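Long-range contacts in triacylglycerol lipase (Yarrowia lipolytica, PDB 3O0D), which probably hydrolyses the ester bonds of triacylglycerols and is an extracellular lipase with the alpha/beta-hydrolase fold: residues G196-V201 with G240-S245; C123-G128 with P190-A195; L204-E209 with R220-I225. One frame throughout, in Å; residues are numbered along the deposited sequence.

Overall arrangement
Helix 195-206 and its flanks tie the three contacts together. Contact 2 fixes the loop leading into the helix, contact 1 sets the first turns of the helix against the 240-245 loop, and contact 3 packs its end on strand 222-227 of the central mixed sheet. Along the chain, contact 2 closes before contact 1 opens, and contact 3 falls between the two segments of contact 1. The centres of contacts 1 and 2 lie about 8 Å apart, those of 1 and 3 about 11 Å, those of 2 and 3 about 17 Å. Contact 1 touches both others, so 240-245 probably links the start of the helix to the sheet.

Contact 1 of 3, residues G196-V201 with G240-S245; sequences GFANWV and GYQHCS. With K (potassium ion), chain N.
Ala198 presses its methyl group into the backbone of the loop: CB lies 3.4 Å from His243 O and 3.6 Å from Gln242 O. The Gln242 side chain closes in on the same methyl, its CG 3.8 Å from Ala198 CB. Gln242 CG is tucked between its own backbone N and carbonyl carbon (chi1 66°), and the chain runs on extended, carrying the amide past Ala198 toward Asn199. There the two amide planes stand 82° apart, with Asn199 OD1 4.0 Å from Gln242 NE2, a loose approach. One turn along the helix from Ala198, Val201 CG1, anti to its backbone N (chi1 169°), meets Cys244 CB at 3.7 Å as an apolar pair. Cys244 N, under the Ala198 methyl, is buried and has no polar partner in the model.

Behind this shell sits a potassium ion that probably helps to fix the loop. His243 ND1 meets it at 3.1 Å in the plane of the imidazole, and Gln189 supplies a further ligand. Water 1, also bound to the ion, donates a hydrogen bond of 2.6 Å to Gln242 O and lies at the edge of the Phe197 ring. The far nitrogen of the imidazole, NE2, is hydrogen-bonded to Pro233 O, so both ring nitrogens are engaged, which probably fixes the rotation of the imidazole.

In the wider fold, helix 195-206 packs on helix 163-177, where Phe197, Trp200 and Val201 all rest on Ile173, while Val201 and Cys244 both touch Leu222 of strand 222-227.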
loop_
_atom_site.group_PDB
_atom_site.type_symbol
_atom_site.label_atom_id
_atom_site.label_comp_id
_atom_site.label_asym_id
_atom_site.label_seq_id
_atom_site.Cartn_x
_atom_site.Cartn_y
_atom_site.Cartn_z
ATOM N N GLY A 196 -0.612 11.833 -15.485
ATOM C CA GLY A 196 -1.746 11.094 -16.035
ATOM C C GLY A 196 -2.281 9.986 -15.152
ATOM O O GLY A 196 -3.478 9.978 -14.887
ATOM N N PHE A 197 -1.411 9.058 -14.707
ATOM C CA PHE A 197 -1.796 7.959 -13.846
ATOM C C PHE A 197 -2.372 8.526 -12.519
ATOM O O PHE A 197 -3.463 8.137 -12.092
ATOM C CB PHE A 197 -0.577 7.095 -13.573
ATOM C CG PHE A 197 -0.796 6.019 -12.535
ATOM C CD1 PHE A 197 -1.465 4.858 -12.819
ATOM C CD2 PHE A 197 -0.355 6.251 -11.219
ATOM C CE1 PHE A 197 -1.639 3.882 -11.847
ATOM C CE2 PHE A 197 -0.529 5.261 -10.172
ATOM C CZ PHE A 197 -1.144 4.112 -10.477
ATOM N N ALA A 198 -1.669 9.475 -11.926
ATOM C CA ALA A 198 -2.087 9.959 -10.570
ATOM C C ALA A 198 -3.501 10.569 -10.666
ATOM O O ALA A 198 -4.336 10.334 -9.807
ATOM C CB ALA A 198 -1.080 10.995 -10.102
ATOM N N ASN A 199 -3.757 11.397 -11.680
ATOM C CA ASN A 199 -5.042 12.057 -11.783
ATOM C C ASN A 199 -6.153 11.095 -12.151
ATOM O O ASN A 199 -7.306 11.260 -11.665
ATOM C CB ASN A 199 -4.953 13.233 -12.750
ATOM C CG ASN A 199 -4.073 14.361 -12.218
ATOM O OD1 ASN A 199 -3.234 14.913 -12.951
ATOM N ND2 ASN A 199 -4.264 14.734 -10.934
ATOM N N TRP A 200 -5.810 10.052 -12.907
ATOM C CA TRP A 200 -6.753 9.070 -13.299
ATOM C C TRP A 200 -7.159 8.228 -12.077
ATOM O O TRP A 200 -8.366 7.991 -11.840
ATOM C CB TRP A 200 -6.182 8.242 -14.436
ATOM C CG TRP A 200 -7.028 6.990 -14.757
ATOM C CD1 TRP A 200 -8.208 6.972 -15.482
ATOM C CD2 TRP A 200 -6.757 5.660 -14.417
ATOM N NE1 TRP A 200 -8.670 5.710 -15.585
ATOM C CE2 TRP A 200 -7.815 4.873 -14.934
ATOM C CE3 TRP A 200 -5.733 5.020 -13.709
ATOM C CZ2 TRP A 200 -7.849 3.480 -14.795
ATOM C CZ3 TRP A 200 -5.784 3.648 -13.557
ATOM C CH2 TRP A 200 -6.842 2.889 -14.084
ATOM N N VAL A 201 -6.147 7.830 -11.267
ATOM C CA VAL A 201 -6.390 7.131 -9.984
ATOM C C VAL A 201 -7.295 8.013 -9.096
ATOM O O VAL A 201 -8.237 7.468 -8.480
ATOM C CB VAL A 201 -5.090 6.820 -9.302
ATOM C CG1 VAL A 201 -5.376 6.336 -7.801
ATOM C CG2 VAL A 201 -4.371 5.709 -10.093
ATOM N N GLY A 240 8.080 14.195 -13.516
ATOM C CA GLY A 240 7.212 13.247 -14.202
ATOM C C GLY A 240 6.429 12.429 -13.151
ATOM O O GLY A 240 5.219 12.303 -13.271
ATOM N N TYR A 241 7.107 11.900 -12.139
ATOM C CA TYR A 241 6.412 11.057 -11.114
ATOM C C TYR A 241 5.635 11.972 -10.196
ATOM O O TYR A 241 6.159 13.007 -9.742
ATOM C CB TYR A 241 7.413 10.319 -10.235
ATOM C CG TYR A 241 7.963 9.102 -10.881
ATOM C CD1 TYR A 241 9.118 9.177 -11.685
ATOM C CD2 TYR A 241 7.344 7.866 -10.737
ATOM C CE1 TYR A 241 9.627 8.042 -12.310
ATOM C CE2 TYR A 241 7.851 6.734 -11.377
ATOM C CZ TYR A 241 8.984 6.833 -12.161
ATOM O OH TYR A 241 9.453 5.694 -12.783
ATOM N N GLN A 242 4.415 11.571 -9.846
ATOM C CA GLN A 242 3.713 12.280 -8.796
ATOM C C GLN A 242 2.695 11.286 -8.163
ATOM O O GLN A 242 2.197 10.399 -8.802
ATOM C CB GLN A 242 3.009 13.534 -9.290
ATOM C CG GLN A 242 1.886 13.312 -10.229
ATOM C CD GLN A 242 1.166 14.637 -10.630
ATOM O OE1 GLN A 242 1.789 15.569 -11.136
ATOM N NE2 GLN A 242 -0.138 14.698 -10.410
ATOM N N HIS A 243 2.384 11.509 -6.887
ATOM C CA HIS A 243 1.431 10.681 -6.234
ATOM C C HIS A 243 -0.020 11.037 -6.616
ATOM O O HIS A 243 -0.336 12.181 -6.994
ATOM C CB HIS A 243 1.521 10.928 -4.712
ATOM C CG HIS A 243 2.533 10.045 -3.963
ATOM N ND1 HIS A 243 2.537 8.677 -3.972
ATOM C CD2 HIS A 243 3.540 10.422 -3.128
ATOM C CE1 HIS A 243 3.490 8.228 -3.147
ATOM N NE2 HIS A 243 4.120 9.277 -2.630
ATOM N N CYS A 244 -0.865 10.038 -6.462
ATOM C CA CYS A 244 -2.293 10.293 -6.339
ATOM C C CYS A 244 -2.598 10.913 -4.975
ATOM O O CYS A 244 -1.716 10.999 -4.077
ATOM C CB CYS A 244 -3.034 8.959 -6.518
ATOM S SG CYS A 244 -2.810 7.748 -5.164
ATOM N N SER A 245 -3.820 11.392 -4.837
ATOM C CA SER A 245 -4.257 11.951 -3.513
ATOM C C SER A 245 -4.486 10.821 -2.501
ATOM O O SER A 245 -4.591 9.649 -2.832
ATOM C CB SER A 245 -5.567 12.706 -3.650
ATOM O OG SER A 245 -5.310 13.763 -4.575
HETATM K K K N . 0.859 7.091 -6.029
HETATM O O HOH W 1 1.626 7.824 -8.947
#

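Contact 2 of 3, residues C123-G128 with P190-A195; sequences CLVHNG and PIVGNA
Val125 and Gly193 face each other in a single beta bridge, flanked by two backbone hydrogen bonds: His126 N to Val192 O at 3.0 Å, nearly straight, and Asn194 N to Leu124 O at 3.1 Å, more bent. Gly193 has to be small here, since a CB would run into Leu124 O.

The Asn194 amide does several jobs. Asn194 is the N-cap residue of helix 195-206, and with CG placed between the backbone N and the carbonyl carbon (chi1 76°), its OD1 accepts from Phe197 N while also taking a weak hydrogen bond from Leu124 N at 3.3 Å. ND2 rests against the Leu124 side chain, 3.8 Å from CB, and gives a weak bond to Asp122 O. Exchanging this asparagine for an alanine would probably leave Phe197 N without its cap and open a gap beside Leu124.

The His126 ring, anti to the backbone N (chi1 -176°), lies by the start of helix 127-150 with Gly128 C at its edge; there ND1 caps Phe129 N and the ring stacks on that of Phe129. Its CB remains beside Val192 O at 3.4 Å.

Two helix starts are thus joined, those of 127-150 and 195-206. Strand 124-126 pairs on with strand 105-107, Val192 touches Phe197, and Val192 also packs on helix 163-177 through Ala166, Leu169 and Leu170.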
loop_
_atom_site.group_PDB
_atom_site.type_symbol
_atom_site.label_atom_id
_atom_site.label_comp_id
_atom_site.label_asym_id
_atom_site.label_seq_id
_atom_site.Cartn_x
_atom_site.Cartn_y
_atom_site.Cartn_z
ATOM N N CYS A 123 -1.533 6.862 -18.926
ATOM C CA CYS A 123 -1.498 6.192 -17.599
ATOM C C CYS A 123 -0.237 5.333 -17.493
ATOM O O CYS A 123 -0.302 4.094 -17.654
ATOM C CB CYS A 123 -2.763 5.327 -17.417
ATOM S SG CYS A 123 -2.877 4.312 -15.916
ATOM N N LEU A 124 0.903 5.989 -17.220
ATOM C CA LEU A 124 2.213 5.412 -17.264
ATOM C C LEU A 124 2.747 5.152 -15.829
ATOM O O LEU A 124 2.596 6.024 -14.941
ATOM C CB LEU A 124 3.178 6.373 -17.965
ATOM C CG LEU A 124 2.810 6.809 -19.405
ATOM C CD1 LEU A 124 3.914 7.664 -19.990
ATOM C CD2 LEU A 124 2.600 5.640 -20.250
ATOM N N VAL A 125 3.351 3.990 -15.662
ATOM C CA VAL A 125 3.814 3.558 -14.370
ATOM C C VAL A 125 5.191 2.906 -14.448
ATOM O O VAL A 125 5.553 2.192 -15.421
ATOM C CB VAL A 125 2.826 2.586 -13.821
ATOM C CG1 VAL A 125 1.493 3.306 -13.518
ATOM C CG2 VAL A 125 2.590 1.570 -14.857
ATOM N N HIS A 126 5.950 3.122 -13.376
ATOM C CA HIS A 126 7.306 2.580 -13.285
ATOM C C HIS A 126 7.337 1.097 -13.633
ATOM O O HIS A 126 6.548 0.244 -13.152
ATOM C CB HIS A 126 7.637 2.834 -11.805
ATOM C CG HIS A 126 9.030 2.487 -11.326
ATOM N ND1 HIS A 126 9.381 1.211 -10.942
ATOM C CD2 HIS A 126 10.018 3.299 -10.846
ATOM C CE1 HIS A 126 10.598 1.234 -10.390
ATOM N NE2 HIS A 126 10.991 2.498 -10.294
ATOM N N ASN A 127 8.240 0.728 -14.532
ATOM C CA ASN A 127 8.226 -0.632 -15.034
ATOM C C ASN A 127 8.522 -1.683 -13.967
ATOM O O ASN A 127 8.102 -2.847 -14.039
ATOM C CB ASN A 127 9.285 -0.735 -16.157
ATOM C CG ASN A 127 9.312 -2.101 -16.798
ATOM N N GLY A 128 9.266 -1.300 -12.958
ATOM C CA GLY A 128 9.499 -2.163 -11.848
ATOM C C GLY A 128 8.192 -2.448 -11.050
ATOM O O GLY A 128 7.999 -3.546 -10.624
ATOM N N PRO A 190 5.999 4.018 -2.328
ATOM C CA PRO A 190 6.731 4.933 -3.205
ATOM C C PRO A 190 5.796 5.500 -4.304
ATOM O O PRO A 190 4.635 4.965 -4.460
ATOM C CB PRO A 190 7.843 4.007 -3.798
ATOM C CG PRO A 190 7.234 2.593 -3.813
ATOM C CD PRO A 190 6.306 2.603 -2.502
ATOM N N ILE A 191 6.198 6.580 -4.998
ATOM C CA ILE A 191 5.389 7.134 -6.075
ATOM C C ILE A 191 5.349 6.138 -7.261
ATOM O O ILE A 191 6.403 5.675 -7.702
ATOM C CB ILE A 191 6.008 8.447 -6.538
ATOM C CG1 ILE A 191 6.179 9.410 -5.385
ATOM C CG2 ILE A 191 5.045 9.146 -7.581
ATOM C CD1 ILE A 191 7.136 10.574 -5.704
ATOM N N VAL A 192 4.165 5.792 -7.730
ATOM C CA VAL A 192 3.997 4.710 -8.668
ATOM C C VAL A 192 4.112 5.157 -10.165
ATOM O O VAL A 192 4.670 4.398 -11.026
ATOM C CB VAL A 192 2.652 3.976 -8.324
ATOM C CG1 VAL A 192 2.284 3.027 -9.398
ATOM C CG2 VAL A 192 2.881 3.150 -6.941
ATOM N N GLY A 193 3.555 6.295 -10.474
ATOM C CA GLY A 193 3.434 6.725 -11.904
ATOM C C GLY A 193 3.477 8.203 -12.144
ATOM O O GLY A 193 3.839 9.006 -11.293
ATOM N N ASN A 194 3.018 8.596 -13.327
ATOM C CA ASN A 194 3.069 9.964 -13.716
ATOM C C ASN A 194 1.785 10.763 -13.459
ATOM O O ASN A 194 0.883 10.271 -12.782
ATOM C CB ASN A 194 3.500 9.956 -15.224
ATOM C CG ASN A 194 2.336 9.559 -16.123
ATOM O OD1 ASN A 194 1.388 8.890 -15.671
ATOM N ND2 ASN A 194 2.377 9.998 -17.410
ATOM N N ALA A 195 1.718 12.017 -13.909
ATOM C CA ALA A 195 0.563 12.884 -13.609
ATOM C C ALA A 195 -0.706 12.317 -14.245
ATOM O O ALA A 195 -1.763 12.275 -13.630
ATOM C CB ALA A 195 0.818 14.342 -14.019
#

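Contact 3 of 3, residues L204-E209 with R220-I225; sequences LFFGQE and RKLYRI
The Phe206 ring turns its edge to the face of the Arg220 guanidinium, CE1 standing 3.8 Å from NE with the two planes 88° apart. Tyr223 CE1 lies over the rim of the opposite face of that guanidinium. Leu222 O lies in the plane of both flat groups: at the edge of the Phe206 ring, and gripped side-on by Arg220, with NE at 3.0 Å and NH2 at 3.2 Å. The remaining nitrogen, NH1, bonds to the carbonyls of Val213 and Lys215, so the orientation of the guanidinium is probably fixed by these bonds. One face of the Phe206 ring carries Phe205 CB over its centre.

Leu222 fills the angle between the two phenylalanines. Its CG is anti to the backbone N (chi1 179°), and this together with chi2 of 57° brings CD2 over a face of the Phe205 ring, 4.2 Å from the centroid, as a CH-pi contact. Leu222 CB, meanwhile, reaches Phe206 CZ at 3.7 Å and Phe205 CD1 at 3.9 Å. Beside this apolar patch, water 2 bridges the backbones, donating to Phe205 O at 2.7 Å and accepting from Lys221 N at 2.6 Å.

Here the helix of a beta-alpha-beta unit, strand 183-187, helix 195-206 and strand 222-227, is fastened by its end to the start of the second strand. Leu222 also touches Val184 of the first strand, and Phe205 packs against Ile173 and Lys176 of helix 163-177.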
loop_
_atom_site.group_PDB
_atom_site.type_symbol
_atom_site.label_atom_id
_atom_site.label_comp_id
_atom_site.label_asym_id
_atom_site.label_seq_id
_atom_site.Cartn_x
_atom_site.Cartn_y
_atom_site.Cartn_z
ATOM N N LEU A 204 -10.764 7.732 -10.365
ATOM C CA LEU A 204 -11.238 6.397 -10.224
ATOM C C LEU A 204 -11.706 6.230 -8.781
ATOM O O LEU A 204 -12.792 5.706 -8.506
ATOM C CB LEU A 204 -10.179 5.362 -10.616
ATOM C CG LEU A 204 -10.425 3.874 -10.574
ATOM C CD1 LEU A 204 -11.436 3.392 -11.686
ATOM C CD2 LEU A 204 -9.154 3.109 -10.764
ATOM N N PHE A 205 -10.885 6.687 -7.830
ATOM C CA PHE A 205 -11.243 6.395 -6.429
ATOM C C PHE A 205 -12.010 7.463 -5.729
ATOM O O PHE A 205 -12.722 7.130 -4.763
ATOM C CB PHE A 205 -9.961 6.087 -5.567
ATOM C CG PHE A 205 -9.495 4.685 -5.708
ATOM C CD1 PHE A 205 -9.987 3.670 -4.874
ATOM C CD2 PHE A 205 -8.576 4.323 -6.682
ATOM C CE1 PHE A 205 -9.580 2.351 -5.011
ATOM C CE2 PHE A 205 -8.151 3.050 -6.799
ATOM C CZ PHE A 205 -8.627 2.026 -5.965
ATOM N N PHE A 206 -11.810 8.718 -6.088
ATOM C CA PHE A 206 -12.415 9.832 -5.344
ATOM C C PHE A 206 -13.444 10.558 -6.189
ATOM O O PHE A 206 -14.134 11.483 -5.724
ATOM C CB PHE A 206 -11.341 10.809 -4.871
ATOM C CG PHE A 206 -10.292 10.139 -3.980
ATOM C CD1 PHE A 206 -10.629 9.637 -2.703
ATOM C CD2 PHE A 206 -8.998 10.075 -4.360
ATOM C CE1 PHE A 206 -9.628 9.033 -1.929
ATOM C CE2 PHE A 206 -8.012 9.431 -3.600
ATOM C CZ PHE A 206 -8.343 8.910 -2.382
ATOM N N GLY A 207 -13.482 10.172 -7.449
ATOM C CA GLY A 207 -14.481 10.683 -8.377
ATOM C C GLY A 207 -14.207 12.025 -9.070
ATOM O O GLY A 207 -15.041 12.445 -9.869
ATOM N N GLN A 208 -13.094 12.725 -8.787
ATOM C CA GLN A 208 -12.779 13.994 -9.480
ATOM C C GLN A 208 -11.316 14.210 -9.298
ATOM O O GLN A 208 -10.711 13.539 -8.404
ATOM C CB GLN A 208 -13.567 15.142 -8.873
ATOM C CG GLN A 208 -13.270 15.396 -7.393
ATOM C CD GLN A 208 -14.036 16.575 -6.822
ATOM O OE1 GLN A 208 -13.470 17.659 -6.583
ATOM N NE2 GLN A 208 -15.329 16.379 -6.601
ATOM N N GLU A 209 -10.751 15.134 -10.079
ATOM C CA GLU A 209 -9.404 15.613 -9.806
ATOM C C GLU A 209 -9.426 16.530 -8.619
ATOM O O GLU A 209 -10.472 17.032 -8.219
ATOM C CB GLU A 209 -8.704 16.278 -11.003
ATOM C CG GLU A 209 -8.543 15.339 -12.174
ATOM C CD GLU A 209 -7.579 15.871 -13.267
ATOM O OE1 GLU A 209 -6.958 16.942 -13.110
ATOM O OE2 GLU A 209 -7.433 15.182 -14.298
ATOM N N ARG A 220 -15.055 5.602 1.595
ATOM C CA ARG A 220 -13.758 5.962 0.968
ATOM C C ARG A 220 -12.934 4.725 0.816
ATOM O O ARG A 220 -12.944 3.871 1.701
ATOM C CB ARG A 220 -13.052 6.891 1.963
ATOM C CG ARG A 220 -11.603 7.149 1.437
ATOM C CD ARG A 220 -11.130 8.429 2.079
ATOM N NE ARG A 220 -9.639 8.469 1.835
ATOM C CZ ARG A 220 -8.885 9.479 2.236
ATOM N NH1 ARG A 220 -9.401 10.598 2.824
ATOM N NH2 ARG A 220 -7.544 9.398 2.045
ATOM N N LYS A 221 -12.158 4.573 -0.287
ATOM C CA LYS A 221 -11.594 3.285 -0.446
ATOM C C LYS A 221 -10.083 3.349 -0.681
ATOM O O LYS A 221 -9.536 2.309 -1.059
ATOM C CB LYS A 221 -12.214 2.598 -1.708
ATOM C CG LYS A 221 -13.752 2.274 -1.489
ATOM C CD LYS A 221 -13.914 1.198 -0.452
ATOM C CE LYS A 221 -15.308 1.327 0.309
ATOM N NZ LYS A 221 -16.397 0.961 -0.543
ATOM N N LEU A 222 -9.501 4.539 -0.533
ATOM C CA LEU A 222 -8.018 4.645 -0.782
ATOM C C LEU A 222 -7.384 5.442 0.311
ATOM O O LEU A 222 -7.728 6.626 0.508
ATOM C CB LEU A 222 -7.724 5.238 -2.155
ATOM C CG LEU A 222 -6.227 5.414 -2.504
ATOM C CD1 LEU A 222 -5.455 4.146 -2.411
ATOM C CD2 LEU A 222 -6.227 5.899 -3.965
ATOM N N TYR A 223 -6.393 4.840 0.944
ATOM C CA TYR A 223 -5.566 5.630 1.910
ATOM C C TYR A 223 -4.089 5.270 1.689
ATOM O O TYR A 223 -3.743 4.074 1.686
ATOM C CB TYR A 223 -5.911 5.204 3.354
ATOM C CG TYR A 223 -7.402 5.386 3.730
ATOM C CD1 TYR A 223 -7.812 6.619 4.258
ATOM C CD2 TYR A 223 -8.319 4.400 3.412
ATOM C CE1 TYR A 223 -9.196 6.847 4.570
ATOM C CE2 TYR A 223 -9.676 4.631 3.728
ATOM C CZ TYR A 223 -10.045 5.831 4.315
ATOM O OH TYR A 223 -11.379 6.007 4.683
ATOM N N ARG A 224 -3.252 6.293 1.654
ATOM C CA ARG A 224 -1.738 6.138 1.519
ATOM C C ARG A 224 -1.122 6.673 2.835
ATOM O O ARG A 224 -0.989 7.896 3.005
ATOM C CB ARG A 224 -1.179 7.011 0.412
ATOM C CG ARG A 224 -1.607 6.456 -1.020
ATOM C CD ARG A 224 -0.607 7.168 -2.091
ATOM N NE ARG A 224 -0.798 8.636 -2.182
ATOM C CZ ARG A 224 -0.033 9.584 -1.564
ATOM N NH1 ARG A 224 1.007 9.222 -0.784
ATOM N NH2 ARG A 224 -0.304 10.891 -1.677
ATOM N N ILE A 225 -0.799 5.736 3.711
ATOM C CA ILE A 225 -0.216 6.117 5.011
ATOM C C ILE A 225 1.284 6.385 4.825
ATOM O O ILE A 225 1.957 5.553 4.238
ATOM C CB ILE A 225 -0.433 5.012 6.068
ATOM C CG1 ILE A 225 -1.947 4.640 6.212
ATOM C CG2 ILE A 225 0.076 5.547 7.446
ATOM C CD1 ILE A 225 -2.271 3.393 7.179
HETATM O O HOH W 2 -12.594 6.250 -2.224
#